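Local coordinates for thioesterase domain-containing protein (PDB 1IXL) that is of unknown function but has the hot-dog fold of the thioesterase superfamily and may hydrolyse acyl-CoA thioesters, at residues 6-11 and 62-67. Numbering follows the deposited sequence.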
ATOM      1  N   GLN A   6       3.589  10.684   9.568  1.00 29.14           N
ATOM      2  CA  GLN A   6       3.637   9.237   9.486  1.00 26.90           C
ATOM      3  C   GLN A   6       4.027   8.671  10.848  1.00 27.22           C
ATOM      4  O   GLN A   6       5.111   8.968  11.369  1.00 25.81           O
ATOM      5  CB  GLN A   6       4.662   8.804   8.449  1.00 27.69           C
ATOM      6  CG  GLN A   6       4.550   7.341   8.138  1.00 25.16           C
ATOM      7  CD  GLN A   6       5.341   6.946   6.927  1.00 28.68           C
ATOM      8  OE1 GLN A   6       5.607   7.765   6.047  1.00 25.75           O
ATOM      9  NE2 GLN A   6       5.701   5.675   6.852  1.00 23.39           N
ATOM     10  N   ARG A   7       3.174   7.823  11.413  1.00 24.95           N
ATOM     11  CA  ARG A   7       3.467   7.265  12.734  1.00 26.44           C
ATOM     12  C   ARG A   7       3.880   5.790  12.761  1.00 26.43           C
ATOM     13  O   ARG A   7       4.090   5.225  13.830  1.00 23.08           O
ATOM     14  CB  ARG A   7       2.254   7.454  13.642  1.00 29.31           C
ATOM     15  CG  ARG A   7       1.831   8.903  13.842  1.00 28.05           C
ATOM     16  CD  ARG A   7       0.554   8.928  14.652  1.00 30.22           C
ATOM     17  NE  ARG A   7       0.753   8.386  15.995  1.00 33.45           N
ATOM     18  CZ  ARG A   7      -0.207   7.807  16.714  1.00 32.05           C
ATOM     19  NH1 ARG A   7      -1.433   7.688  16.215  1.00 32.12           N
ATOM     20  NH2 ARG A   7       0.058   7.345  17.930  1.00 31.99           N
ATOM     21  N   THR A   8       4.007   5.170  11.593  1.00 26.35           N
ATOM     22  CA  THR A   8       4.374   3.758  11.522  1.00 23.89           C
ATOM     23  C   THR A   8       5.056   3.453  10.202  1.00 24.49           C
ATOM     24  O   THR A   8       4.930   4.227   9.256  1.00 23.31           O
ATOM     25  CB  THR A   8       3.114   2.846  11.628  1.00 27.70           C
ATOM     26  OG1 THR A   8       3.523   1.469  11.676  1.00 28.75           O
ATOM     27  CG2 THR A   8       2.199   3.043  10.398  1.00 26.88           C
ATOM     28  N   HIS A   9       5.774   2.326  10.150  1.00 22.06           N
ATOM     29  CA  HIS A   9       6.443   1.890   8.933  1.00 23.38           C
ATOM     30  C   HIS A   9       7.325   2.999   8.368  1.00 26.09           C
ATOM     31  O   HIS A   9       7.421   3.152   7.151  1.00 22.67           O
ATOM     32  CB  HIS A   9       5.388   1.496   7.880  1.00 19.36           C
ATOM     33  CG  HIS A   9       4.741   0.165   8.123  1.00 21.71           C
ATOM     34  ND1 HIS A   9       4.060  -0.138   9.287  1.00 23.83           N
ATOM     35  CD2 HIS A   9       4.709  -0.961   7.368  1.00 21.82           C
ATOM     36  CE1 HIS A   9       3.645  -1.393   9.243  1.00 21.26           C
ATOM     37  NE2 HIS A   9       4.026  -1.916   8.089  1.00 21.72           N
ATOM     38  N   LYS A  10       7.997   3.735   9.250  1.00 26.17           N
ATOM     39  CA  LYS A  10       8.824   4.875   8.846  1.00 29.57           C
ATOM     40  C   LYS A  10      10.061   4.633   7.993  1.00 30.13           C
ATOM     41  O   LYS A  10      10.472   5.513   7.242  1.00 30.74           O
ATOM     42  CB  LYS A  10       9.242   5.678  10.092  1.00 31.39           C
ATOM     43  CG  LYS A  10       8.101   6.280  10.872  1.00 32.63           C
ATOM     44  CD  LYS A  10       8.621   6.850  12.197  1.00 34.87           C
ATOM     45  CE  LYS A  10       7.535   7.509  13.005  1.00 38.19           C
ATOM     46  NZ  LYS A  10       8.055   7.971  14.340  1.00 42.59           N
ATOM     47  N   LEU A  11      10.666   3.457   8.088  1.00 29.98           N
ATOM     48  CA  LEU A  11      11.873   3.203   7.322  1.00 28.11           C
ATOM     49  C   LEU A  11      11.637   2.445   6.019  1.00 28.23           C
ATOM     50  O   LEU A  11      12.575   2.021   5.363  1.00 27.67           O
ATOM     51  CB  LEU A  11      12.869   2.442   8.195  1.00 29.53           C
ATOM     52  CG  LEU A  11      13.201   3.089   9.555  1.00 32.55           C
ATOM     53  CD1 LEU A  11      14.265   2.248  10.262  1.00 32.07           C
ATOM     54  CD2 LEU A  11      13.711   4.529   9.349  1.00 33.01           C
ATOM     55  N   ALA A  62      -3.112   4.135   5.929  1.00 23.10           N
ATOM     56  CA  ALA A  62      -4.493   4.564   6.054  1.00 23.85           C
ATOM     57  C   ALA A  62      -4.885   4.371   7.531  1.00 26.80           C
ATOM     58  O   ALA A  62      -5.754   5.078   8.043  1.00 22.65           O
ATOM     59  CB  ALA A  62      -5.400   3.757   5.136  1.00 26.07           C
ATOM     60  N   VAL A  63      -4.247   3.423   8.218  1.00 23.03           N
ATOM     61  CA  VAL A  63      -4.547   3.212   9.646  1.00 24.71           C
ATOM     62  C   VAL A  63      -3.605   4.104  10.437  1.00 25.09           C
ATOM     63  O   VAL A  63      -4.010   4.765  11.386  1.00 26.07           O
ATOM     64  CB  VAL A  63      -4.361   1.743  10.052  1.00 25.46           C
ATOM     65  CG1 VAL A  63      -4.613   1.576  11.566  1.00 30.03           C
ATOM     66  CG2 VAL A  63      -5.334   0.866   9.238  1.00 22.32           C
ATOM     67  N   ASN A  64      -2.335   4.090  10.047  1.00 25.72           N
ATOM     68  CA  ASN A  64      -1.311   4.943  10.631  1.00 28.82           C
ATOM     69  C   ASN A  64      -1.222   4.917  12.151  1.00 31.56           C
ATOM     70  O   ASN A  64      -1.211   5.957  12.806  1.00 32.22           O
ATOM     71  CB  ASN A  64      -1.525   6.384  10.145  1.00 27.54           C
ATOM     72  CG  ASN A  64      -0.326   7.280  10.415  1.00 26.05           C
ATOM     73  OD1 ASN A  64       0.820   6.834  10.359  1.00 26.50           O
ATOM     74  ND2 ASN A  64      -0.585   8.562  10.698  1.00 26.73           N
ATOM     75  N   GLU A  65      -1.138   3.713  12.694  1.00 31.68           N
ATOM     76  CA  GLU A  65      -1.017   3.501  14.125  1.00 32.44           C
ATOM     77  C   GLU A  65       0.331   2.797  14.231  1.00 28.42           C
ATOM     78  O   GLU A  65       0.609   1.897  13.450  1.00 28.73           O
ATOM     79  CB  GLU A  65      -2.150   2.593  14.588  1.00 38.72           C
ATOM     80  CG  GLU A  65      -2.635   2.900  15.954  1.00 47.63           C
ATOM     81  CD  GLU A  65      -3.765   3.902  15.955  1.00 52.34           C
ATOM     82  OE1 GLU A  65      -4.925   3.481  15.724  1.00 50.58           O
ATOM     83  OE2 GLU A  65      -3.492   5.104  16.177  1.00 53.57           O
ATOM     84  N   PRO A  66       1.188   3.189  15.188  1.00 28.02           N
ATOM     85  CA  PRO A  66       2.512   2.568  15.344  1.00 26.76           C
ATOM     86  C   PRO A  66       2.620   1.045  15.200  1.00 28.25           C
ATOM     87  O   PRO A  66       3.453   0.533  14.431  1.00 29.39           O
ATOM     88  CB  PRO A  66       2.949   3.034  16.729  1.00 30.53           C
ATOM     89  CG  PRO A  66       2.328   4.426  16.816  1.00 27.72           C
ATOM     90  CD  PRO A  66       0.949   4.209  16.233  1.00 27.66           C
ATOM     91  N   THR A  67       1.776   0.332  15.939  1.00 25.20           N
ATOM     92  CA  THR A  67       1.768  -1.122  15.941  1.00 26.98           C
ATOM     93  C   THR A  67       0.925  -1.810  14.852  1.00 28.03           C
ATOM     94  O   THR A  67       0.719  -3.031  14.920  1.00 29.83           O
ATOM     95  CB  THR A  67       1.257  -1.638  17.299  1.00 26.73           C
ATOM     96  OG1 THR A  67      -0.084  -1.169  17.507  1.00 27.95           O
ATOM     97  CG2 THR A  67       2.148  -1.135  18.429  1.00 25.93           C
TER
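Asn64 OD1 accepts a hydrogen bond from the backbone N of Arg7 at 2.8 Å, in the plane of the amide and on a lone pair, with a nearly straight N-H...O angle of 167°. Asn64 CG lies anti to its own backbone N (chi1 -166°), which carries the amide out to the incoming loop; ND2 bonds Glu5 O, so both ends of the amide grip backbone. One residue on, Thr8 OG1 donates to Pro66 O at 2.9 Å, approaching 44° above the carbonyl plane, while accepting a bond from His9 ND1, also at 2.9 Å, in the imidazole plane. With an alanine at Thr8, Pro66 O would probably lose this donor and the His9 ring would be freer to turn. Farther out, Pro66 CD lies over one face of the Arg7 guanidinium, toward its rim, 3.7 Å from NH2, and Arg7 NH1 forms a salt bridge with Glu65 OE2 at 3.3 Å, whose hydrogen bond is weak. Within the loop, Gln6 NE2 holds Thr8 O at 2.9 Å and also bonds Tyr57 OH of helix 48-63. Asn64, with positive phi, is where the chain leaves that helix for strand 68-77. The contact thus ties the N-terminal loop to the exit of the central helix that the sheet wraps in the hot-dog fold.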